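Local coordinates for protein GMP reductase (Trypanosoma brucei brucei, PDB 6JIG) that probably catalyses the irreversible NADPH-dependent deamination of GMP to IMP, and binds guanine nucleotides at its CBS domains as well as in its catalytic barrel, at residues A[182-193]-A[206-216]; A[290-298]-A[333-344]. The protein carries 1 engineered substitution. All coordinates share one frame; numbering follows the deposited sequence.

Contact 1: A[182-193]-A[206-216]. With 5GP (guanosine-5'-monophosphate), chain C.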
loop_
_atom_site.group_PDB
_atom_site.type_symbol
_atom_site.label_atom_id
_atom_site.label_comp_id
_atom_site.label_asym_id
_atom_site.label_seq_id
_atom_site.Cartn_x
_atom_site.Cartn_y
_atom_site.Cartn_z
ATOM N N VAL A 182 65.725 2.090 8.889
ATOM C CA VAL A 182 65.340 1.714 7.533
ATOM C C VAL A 182 64.761 2.911 6.791
ATOM O O VAL A 182 64.928 3.032 5.571
ATOM C CB VAL A 182 64.383 0.505 7.558
ATOM C CG1 VAL A 182 62.939 0.934 7.861
ATOM C CG2 VAL A 182 64.485 -0.281 6.247
ATOM N N THR A 183 64.123 3.841 7.513
ATOM C CA THR A 183 63.666 5.079 6.890
ATOM C C THR A 183 64.846 5.865 6.333
ATOM O O THR A 183 64.785 6.410 5.223
ATOM C CB THR A 183 62.899 5.924 7.910
ATOM O OG1 THR A 183 61.738 5.216 8.356
ATOM C CG2 THR A 183 62.476 7.254 7.303
ATOM N N HIS A 184 65.930 5.925 7.101
ATOM C CA HIS A 184 67.140 6.585 6.640
ATOM C C HIS A 184 67.713 5.895 5.408
ATOM O O HIS A 184 68.125 6.562 4.450
ATOM C CB HIS A 184 68.157 6.611 7.775
ATOM C CG HIS A 184 69.532 6.998 7.341
ATOM N ND1 HIS A 184 69.887 8.302 7.075
ATOM C CD2 HIS A 184 70.641 6.251 7.131
ATOM C CE1 HIS A 184 71.160 8.343 6.723
ATOM N NE2 HIS A 184 71.639 7.110 6.743
ATOM N N LEU A 185 67.749 4.560 5.404
ATOM C CA LEU A 185 68.287 3.852 4.244
ATOM C C LEU A 185 67.456 4.121 2.998
ATOM O O LEU A 185 67.999 4.260 1.896
ATOM C CB LEU A 185 68.348 2.351 4.512
ATOM C CG LEU A 185 69.314 1.862 5.577
ATOM C CD1 LEU A 185 69.236 0.341 5.676
ATOM C CD2 LEU A 185 70.727 2.325 5.245
ATOM N N MET A 186 66.133 4.177 3.150
ATOM C CA MET A 186 65.275 4.458 2.004
ATOM C C MET A 186 65.433 5.900 1.543
ATOM O O MET A 186 65.495 6.167 0.339
ATOM C CB MET A 186 63.816 4.159 2.357
ATOM C CG MET A 186 63.536 2.668 2.463
ATOM S SD MET A 186 61.889 2.269 3.100
ATOM C CE MET A 186 61.925 0.497 2.833
ATOM N N ARG A 187 65.495 6.844 2.485
ATOM C CA ARG A 187 65.665 8.246 2.117
ATOM C C ARG A 187 67.001 8.464 1.420
ATOM O O ARG A 187 67.064 9.080 0.351
ATOM C CB ARG A 187 65.547 9.133 3.355
ATOM C CG ARG A 187 64.164 9.722 3.550
ATOM C CD ARG A 187 64.215 11.050 4.290
ATOM N NE ARG A 187 64.537 10.862 5.700
ATOM C CZ ARG A 187 63.649 10.919 6.687
ATOM N NH1 ARG A 187 62.377 11.164 6.425
ATOM N NH2 ARG A 187 64.038 10.738 7.942
ATOM N N LYS A 188 68.081 7.933 1.997
ATOM C CA LYS A 188 69.405 8.114 1.405
ATOM C C LYS A 188 69.548 7.317 0.111
ATOM O O LYS A 188 70.027 7.842 -0.900
ATOM C CB LYS A 188 70.489 7.720 2.411
ATOM N N GLY A 189 69.140 6.045 0.120
ATOM C CA GLY A 189 69.238 5.208 -1.069
ATOM C C GLY A 189 68.233 5.533 -2.162
ATOM O O GLY A 189 68.337 4.967 -3.257
ATOM N N ARG A 190 67.279 6.424 -1.891
ATOM C CA ARG A 190 66.182 6.749 -2.808
ATOM C C ARG A 190 65.555 5.480 -3.392
ATOM O O ARG A 190 65.388 5.336 -4.605
ATOM C CB ARG A 190 66.655 7.705 -3.911
ATOM C CG ARG A 190 67.174 9.056 -3.388
ATOM C CD ARG A 190 67.129 10.158 -4.451
ATOM N N THR A 191 65.191 4.552 -2.502
ATOM C CA THR A 191 64.654 3.252 -2.891
ATOM C C THR A 191 63.424 2.913 -2.048
ATOM O O THR A 191 63.201 3.485 -0.978
ATOM C CB THR A 191 65.712 2.154 -2.742
ATOM O OG1 THR A 191 65.168 0.894 -3.150
ATOM C CG2 THR A 191 66.169 2.059 -1.291
ATOM N N ALA A 192 62.629 1.961 -2.535
ATOM C CA ALA A 192 61.360 1.612 -1.905
ATOM C C ALA A 192 61.356 0.211 -1.310
ATOM O O ALA A 192 60.329 -0.220 -0.769
ATOM C CB ALA A 192 60.214 1.749 -2.912
ATOM N N ASN A 193 62.468 -0.506 -1.399
ATOM C CA ASN A 193 62.570 -1.867 -0.900
ATOM C C ASN A 193 63.960 -2.062 -0.327
ATOM O O ASN A 193 64.956 -1.774 -0.997
ATOM C CB ASN A 193 62.313 -2.891 -2.005
ATOM C CG ASN A 193 60.859 -2.946 -2.418
ATOM O OD1 ASN A 193 60.020 -3.434 -1.673
ATOM N ND2 ASN A 193 60.556 -2.453 -3.617
ATOM N N LEU A 206 62.136 -8.721 4.016
ATOM C CA LEU A 206 62.000 -7.559 3.153
ATOM C C LEU A 206 61.291 -6.459 3.924
ATOM O O LEU A 206 60.320 -6.728 4.643
ATOM C CB LEU A 206 61.224 -7.906 1.876
ATOM C CG LEU A 206 60.844 -6.711 1.005
ATOM C CD1 LEU A 206 62.123 -6.121 0.375
ATOM C CD2 LEU A 206 59.820 -7.123 -0.061
ATOM N N VAL A 207 61.783 -5.227 3.793
ATOM C CA VAL A 207 61.089 -4.048 4.299
ATOM C C VAL A 207 60.726 -3.172 3.108
ATOM O O VAL A 207 61.583 -2.878 2.266
ATOM C CB VAL A 207 61.938 -3.265 5.317
ATOM C CG1 VAL A 207 61.082 -2.205 6.008
ATOM C CG2 VAL A 207 62.564 -4.215 6.336
ATOM N N THR A 208 59.459 -2.765 3.030
ATOM C CA THR A 208 58.969 -1.964 1.919
ATOM C C THR A 208 58.589 -0.565 2.380
ATOM O O THR A 208 58.172 -0.353 3.525
ATOM C CB THR A 208 57.748 -2.607 1.249
ATOM O OG1 THR A 208 56.619 -2.486 2.118
ATOM C CG2 THR A 208 57.999 -4.059 0.976
ATOM N N LEU A 209 58.718 0.383 1.453
ATOM C CA LEU A 209 58.343 1.761 1.732
ATOM C C LEU A 209 56.878 1.864 2.132
ATOM O O LEU A 209 56.526 2.656 3.016
ATOM C CB LEU A 209 58.633 2.626 0.506
ATOM C CG LEU A 209 58.123 4.058 0.470
ATOM C CD1 LEU A 209 58.742 4.869 1.601
ATOM C CD2 LEU A 209 58.437 4.678 -0.876
ATOM N N SER A 210 56.008 1.071 1.490
ATOM C CA SER A 210 54.582 1.109 1.824
ATOM C C SER A 210 54.360 0.850 3.304
ATOM O O SER A 210 53.560 1.531 3.953
ATOM C CB SER A 210 53.809 0.074 0.996
ATOM O OG SER A 210 53.881 0.362 -0.386
ATOM N N ASP A 211 55.042 -0.157 3.843
ATOM C CA ASP A 211 54.899 -0.495 5.254
ATOM C C ASP A 211 55.504 0.581 6.141
ATOM O O ASP A 211 54.951 0.910 7.194
ATOM C CB ASP A 211 55.562 -1.840 5.532
ATOM C CG ASP A 211 54.776 -3.005 4.982
ATOM O OD1 ASP A 211 53.530 -2.969 5.048
ATOM O OD2 ASP A 211 55.398 -3.973 4.499
ATOM N N VAL A 212 56.649 1.130 5.736
ATOM C CA VAL A 212 57.293 2.184 6.517
ATOM C C VAL A 212 56.398 3.409 6.592
ATOM O O VAL A 212 56.213 4.001 7.664
ATOM C CB VAL A 212 58.672 2.525 5.917
ATOM C CG1 VAL A 212 59.221 3.800 6.537
ATOM C CG2 VAL A 212 59.641 1.358 6.114
ATOM N N VAL A 213 55.822 3.809 5.458
ATOM C CA VAL A 213 54.927 4.965 5.452
ATOM C C VAL A 213 53.763 4.748 6.412
ATOM O O VAL A 213 53.410 5.637 7.194
ATOM C CB VAL A 213 54.440 5.251 4.020
ATOM C CG1 VAL A 213 53.203 6.145 4.030
ATOM C CG2 VAL A 213 55.551 5.888 3.216
ATOM N N LYS A 214 53.158 3.560 6.381
ATOM C CA LYS A 214 52.045 3.270 7.282
ATOM C C LYS A 214 52.470 3.380 8.745
ATOM O O LYS A 214 51.750 3.957 9.568
ATOM C CB LYS A 214 51.485 1.876 6.998
ATOM C CG LYS A 214 50.653 1.766 5.730
ATOM C CD LYS A 214 50.201 0.326 5.513
ATOM C CE LYS A 214 49.419 0.164 4.207
ATOM N NZ LYS A 214 49.627 -1.210 3.644
ATOM N N LEU A 215 53.630 2.808 9.089
ATOM C CA LEU A 215 54.088 2.825 10.477
ATOM C C LEU A 215 54.473 4.226 10.929
ATOM O O LEU A 215 54.397 4.537 12.125
ATOM C CB LEU A 215 55.264 1.867 10.643
ATOM C CG LEU A 215 54.829 0.412 10.507
ATOM C CD1 LEU A 215 56.008 -0.492 10.205
ATOM C CD2 LEU A 215 54.107 -0.028 11.776
ATOM N N ARG A 216 54.882 5.085 10.000
ATOM C CA ARG A 216 55.191 6.462 10.354
ATOM C C ARG A 216 53.947 7.327 10.504
ATOM O O ARG A 216 54.013 8.369 11.162
ATOM C CB ARG A 216 56.123 7.075 9.305
ATOM C CG ARG A 216 57.554 6.562 9.392
ATOM C CD ARG A 216 58.385 6.999 8.195
ATOM N NE ARG A 216 58.113 8.380 7.793
ATOM C CZ ARG A 216 58.785 9.438 8.239
ATOM N NH1 ARG A 216 59.773 9.280 9.109
ATOM N NH2 ARG A 216 58.475 10.654 7.811
HETATM P P 5GP C . 53.440 -2.797 -2.629
HETATM O O1P 5GP C . 54.080 -1.434 -2.502
HETATM O O2P 5GP C . 54.418 -3.954 -2.655
HETATM O O3P 5GP C . 52.196 -2.892 -3.492
HETATM O "O5'" 5GP C . 52.856 -3.078 -1.185
HETATM C "C5'" 5GP C . 53.387 -4.165 -0.463
HETATM C "C4'" 5GP C . 52.477 -4.587 0.646
HETATM O "O4'" 5GP C . 52.316 -6.034 0.551
HETATM C "C3'" 5GP C . 53.079 -4.303 2.019
HETATM O "O3'" 5GP C . 52.062 -3.969 2.964
HETATM C "C2'" 5GP C . 53.742 -5.633 2.363
HETATM O "O2'" 5GP C . 53.971 -5.865 3.735
HETATM C "C1'" 5GP C . 52.763 -6.633 1.748
HETATM N N9 5GP C . 53.401 -7.913 1.450
HETATM C C8 5GP C . 53.126 -9.061 2.089
HETATM N N7 5GP C . 53.928 -10.035 1.625
HETATM C C5 5GP C . 54.748 -9.482 0.697
HETATM C C6 5GP C . 55.762 -10.003 -0.094
HETATM O O6 5GP C . 56.061 -11.212 -0.007
HETATM N N1 5GP C . 56.412 -9.200 -0.945
HETATM C C2 5GP C . 56.095 -7.900 -1.052
HETATM N N2 5GP C . 56.792 -7.134 -1.932
HETATM N N3 5GP C . 55.096 -7.354 -0.293
HETATM C C4 5GP C . 54.416 -8.136 0.589
#
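The guanidinium planes of Arg-187 and Arg-216 stand 87° apart. NH2 of Arg-216 comes to the edge of the Arg-187 group, 4.2 Å from its NH1, while Thr-183 CG2 lies over one face of that group, toward its rim. Arg-187 NH1 is hydrogen-bonded to Leu-152 O of the second subunit, and that leucine also packs on Arg-216. Deeper in, Val-212 sends CG1 against Thr-183 OG1 (3.4 Å), a hydroxyl already bonded to Leu-179 O. Val-212 CG2 meets Met-186 SD tip to tip and Val-182 CG1 at 3.8 Å. The extended Met-186 chain carries CE to Val-207 O and to the first turn of helix 209-216. This is the alpha-beta-beta-alpha core of the second CBS motif: helices 182-189 and 209-216, at 124° to each other, are joined through the antiparallel strands that begin at Asn-193 and end at Thr-208. There Leu-209 N donates to Ala-192 O (2.8 Å, 159° at the hydrogen). Thr-208 caps the helix, its OG1 accepting from Asp-211 N at 3.3 Å. On the nucleotide side of the same turn, Ser-210 OG donates to phosphate oxygen O1P of GMP (2.8 Å), and the Asp-211 carboxylate faces both ribose hydroxyls, with OD2 a very short 2.5 Å from O2'.

Contact 2: A[290-298]-A[333-344]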
loop_
_atom_site.group_PDB
_atom_site.type_symbol
_atom_site.label_atom_id
_atom_site.label_comp_id
_atom_site.label_asym_id
_atom_site.label_seq_id
_atom_site.Cartn_x
_atom_site.Cartn_y
_atom_site.Cartn_z
ATOM N N ASN A 290 28.108 -16.880 24.558
ATOM C CA ASN A 290 27.480 -15.614 24.942
ATOM C C ASN A 290 26.670 -15.754 26.225
ATOM O O ASN A 290 26.034 -16.787 26.465
ATOM C CB ASN A 290 26.568 -15.114 23.816
ATOM C CG ASN A 290 27.302 -14.240 22.825
ATOM O OD1 ASN A 290 28.506 -14.398 22.625
ATOM N ND2 ASN A 290 26.590 -13.289 22.224
ATOM N N ILE A 291 26.676 -14.700 27.041
ATOM C CA ILE A 291 26.111 -14.758 28.377
ATOM C C ILE A 291 25.259 -13.519 28.583
ATOM O O ILE A 291 25.345 -12.544 27.838
ATOM C CB ILE A 291 27.187 -14.842 29.478
ATOM C CG1 ILE A 291 28.062 -13.600 29.440
ATOM C CG2 ILE A 291 28.021 -16.133 29.344
ATOM C CD1 ILE A 291 28.862 -13.388 30.725
ATOM N N ALA A 292 24.451 -13.561 29.631
ATOM C CA ALA A 292 23.589 -12.402 29.873
ATOM C C ALA A 292 23.224 -12.240 31.342
ATOM O O ALA A 292 22.235 -11.559 31.623
ATOM C CB ALA A 292 22.312 -12.501 29.024
ATOM N N SER A 293 23.969 -12.824 32.279
ATOM C CA SER A 293 23.655 -12.725 33.700
ATOM C C SER A 293 24.935 -12.567 34.506
ATOM O O SER A 293 26.020 -12.969 34.074
ATOM C CB SER A 293 22.888 -13.955 34.212
ATOM O OG SER A 293 23.744 -15.092 34.280
ATOM N N ALA A 294 24.784 -11.990 35.704
ATOM C CA ALA A 294 25.922 -11.853 36.604
ATOM C C ALA A 294 26.501 -13.212 36.972
ATOM O O ALA A 294 27.727 -13.383 37.033
ATOM C CB ALA A 294 25.502 -11.081 37.853
ATOM N N GLU A 295 25.635 -14.203 37.215
ATOM C CA GLU A 295 26.120 -15.534 37.553
ATOM C C GLU A 295 26.933 -16.127 36.405
ATOM O O GLU A 295 27.965 -16.770 36.632
ATOM C CB GLU A 295 24.936 -16.435 37.926
ATOM N N ALA A 296 26.494 -15.899 35.164
ATOM C CA ALA A 296 27.221 -16.413 34.006
ATOM C C ALA A 296 28.584 -15.742 33.871
ATOM O O ALA A 296 29.577 -16.400 33.533
ATOM C CB ALA A 296 26.393 -16.207 32.737
ATOM N N ALA A 297 28.647 -14.432 34.110
ATOM C CA ALA A 297 29.939 -13.749 34.066
ATOM C C ALA A 297 30.886 -14.332 35.105
ATOM O O ALA A 297 32.057 -14.616 34.813
ATOM C CB ALA A 297 29.746 -12.245 34.284
ATOM N N GLU A 298 30.392 -14.522 36.326
ATOM C CA GLU A 298 31.213 -15.097 37.383
ATOM C C GLU A 298 31.769 -16.452 36.969
ATOM O O GLU A 298 32.958 -16.731 37.161
ATOM C CB GLU A 298 30.388 -15.222 38.667
ATOM C CG GLU A 298 31.150 -15.818 39.853
ATOM C CD GLU A 298 32.149 -14.842 40.456
ATOM O OE1 GLU A 298 31.878 -13.620 40.411
ATOM O OE2 GLU A 298 33.201 -15.293 40.977
ATOM N N ALA A 333 21.421 -6.723 30.389
ATOM C CA ALA A 333 22.425 -7.789 30.381
ATOM C C ALA A 333 23.826 -7.207 30.513
ATOM O O ALA A 333 24.659 -7.718 31.276
ATOM C CB ALA A 333 22.316 -8.614 29.098
ATOM N N VAL A 334 24.093 -6.123 29.785
ATOM C CA VAL A 334 25.384 -5.440 29.874
ATOM C C VAL A 334 25.601 -4.890 31.281
ATOM O O VAL A 334 26.677 -5.043 31.871
ATOM C CB VAL A 334 25.464 -4.339 28.803
ATOM C CG1 VAL A 334 26.741 -3.466 28.982
ATOM C CG2 VAL A 334 25.419 -4.967 27.406
ATOM N N LEU A 335 24.586 -4.225 31.838
ATOM C CA LEU A 335 24.719 -3.684 33.188
ATOM C C LEU A 335 25.064 -4.773 34.189
ATOM O O LEU A 335 25.964 -4.605 35.019
ATOM C CB LEU A 335 23.428 -2.987 33.609
ATOM C CG LEU A 335 23.108 -1.612 33.014
ATOM C CD1 LEU A 335 21.670 -1.243 33.363
ATOM C CD2 LEU A 335 24.057 -0.533 33.523
ATOM N N ALA A 336 24.350 -5.899 34.132
ATOM C CA ALA A 336 24.554 -6.928 35.141
ATOM C C ALA A 336 25.896 -7.614 34.945
ATOM O O ALA A 336 26.602 -7.903 35.916
ATOM C CB ALA A 336 23.417 -7.958 35.097
ATOM N N CYS A 337 26.264 -7.883 33.696
ATOM C CA CYS A 337 27.496 -8.626 33.474
ATOM C C CYS A 337 28.720 -7.770 33.763
ATOM O O CYS A 337 29.713 -8.269 34.314
ATOM C CB CYS A 337 27.546 -9.159 32.042
ATOM S SG CYS A 337 26.358 -10.487 31.710
ATOM N N THR A 338 28.669 -6.481 33.414
ATOM C CA THR A 338 29.860 -5.661 33.595
ATOM C C THR A 338 30.073 -5.298 35.054
ATOM O O THR A 338 31.211 -5.042 35.451
ATOM C CB THR A 338 29.823 -4.385 32.739
ATOM O OG1 THR A 338 28.710 -3.552 33.104
ATOM C CG2 THR A 338 29.775 -4.740 31.249
ATOM N N ARG A 339 29.003 -5.256 35.860
ATOM C CA ARG A 339 29.184 -5.051 37.297
ATOM C C ARG A 339 30.087 -6.127 37.890
ATOM O O ARG A 339 30.991 -5.829 38.679
ATOM C CB ARG A 339 27.831 -5.043 38.019
ATOM C CG ARG A 339 27.904 -4.426 39.415
ATOM C CD ARG A 339 26.640 -4.698 40.235
ATOM N N VAL A 340 29.851 -7.387 37.523
ATOM C CA VAL A 340 30.690 -8.480 38.004
ATOM C C VAL A 340 32.078 -8.391 37.383
ATOM O O VAL A 340 33.102 -8.500 38.073
ATOM C CB VAL A 340 30.028 -9.836 37.694
ATOM C CG1 VAL A 340 30.999 -10.976 37.951
ATOM C CG2 VAL A 340 28.743 -10.005 38.510
ATOM N N ALA A 341 32.129 -8.204 36.063
ATOM C CA ALA A 341 33.397 -8.279 35.346
ATOM C C ALA A 341 34.331 -7.136 35.726
ATOM O O ALA A 341 35.549 -7.337 35.816
ATOM C CB ALA A 341 33.152 -8.296 33.839
ATOM N N ARG A 342 33.789 -5.935 35.954
ATOM C CA ARG A 342 34.654 -4.802 36.293
ATOM C C ARG A 342 35.414 -5.055 37.589
ATOM O O ARG A 342 36.562 -4.628 37.733
ATOM C CB ARG A 342 33.832 -3.509 36.398
ATOM N N ARG A 343 34.803 -5.765 38.537
ATOM C CA ARG A 343 35.484 -6.038 39.794
ATOM C C ARG A 343 36.591 -7.066 39.621
ATOM O O ARG A 343 37.527 -7.095 40.424
ATOM C CB ARG A 343 34.463 -6.482 40.845
ATOM C CG ARG A 343 33.444 -5.370 41.147
ATOM C CD ARG A 343 32.249 -5.787 42.009
ATOM N NE ARG A 343 31.356 -4.638 42.206
ATOM C CZ ARG A 343 30.090 -4.707 42.619
ATOM N NH1 ARG A 343 29.533 -5.884 42.887
ATOM N NH2 ARG A 343 29.374 -3.596 42.754
ATOM N N ARG A 344 36.532 -7.874 38.567
ATOM C CA ARG A 344 37.549 -8.876 38.294
ATOM C C ARG A 344 38.532 -8.455 37.203
ATOM O O ARG A 344 39.453 -9.224 36.895
ATOM C CB ARG A 344 36.883 -10.208 37.913
ATOM C CG ARG A 344 35.891 -10.739 38.954
ATOM C CD ARG A 344 36.624 -11.342 40.158
ATOM N NE ARG A 344 37.423 -12.515 39.806
ATOM C CZ ARG A 344 36.951 -13.756 39.755
ATOM N NH1 ARG A 344 35.671 -13.996 40.021
ATOM N NH2 ARG A 344 37.754 -14.761 39.426
#
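Cys-337 and Val-340 project from helix 333-344 into the turn and first helical turn of segment 290-298, and the dense part of the contact is built around them. With SG beside its own backbone N (chi1 -70°), Cys-337 brings its sulfur against the backbone of the turn, 3.4 Å from Ser-293 N, and Ile-291 CD1 reaches the same sulfur at 4.0 Å. Alanines allow the close approach: Ala-292 CB meets Ala-333 CB at 3.9 Å, and Ala-294 CB lies only 3.5 Å from Val-340 CG2, tighter than ordinary van der Waals contact. The other branch of Val-340, CG1, faces Ala-297 CB (4.1 Å). Accordingly the axes of helices 294-298 and 333-344 come within 8.1 Å. Ala-292 O is buried here without a polar partner, whereas Ser-293 OG caps its helix by accepting from Ala-296 N.

Toward the C-terminal end the packing gives way to long, partly exposed side chains. Glu-298 bends at chi2 and crosses Arg-344 at about a right angle. Its OE2 forms a salt bridge with Arg-344 NH1 (2.9 Å) at the guanidinium edge, the two planes 41° apart. NH1 also pairs with Asp-302, so this one nitrogen probably offsets the crowding of two carboxylates.

Strand 307-310 lies beneath both helices, its Ile-310 touching Ile-291, Ala-333 and Cys-337. Neighbouring helices running in roughly the same direction, 35° apart, and packed side by side outside a closed eight-stranded parallel sheet, are the outer layer of the TIM barrel of the IMPDH/GMPR family.

Contact 1 closes before contact 2 opens along the chain, and the two lie on opposite sides of the chain's centre, 47 Å apart between centres and about 31 Å between nearest atoms. They share no helix, strand or sheet. Segments 182-193 and 206-216 belong to the CBS region, where the strands form a small antiparallel sheet and a GMP is bound; that region is inserted between barrel strands 72-75 and 232-235. Segments 290-298 and 333-344 belong to the barrel, whose own GMP pocket includes Asn-290. Regulatory and catalytic nucleotides therefore occupy separate domains, consistent with the reported allosteric regulation through the CBS domain, which must act over a distance from these two sites.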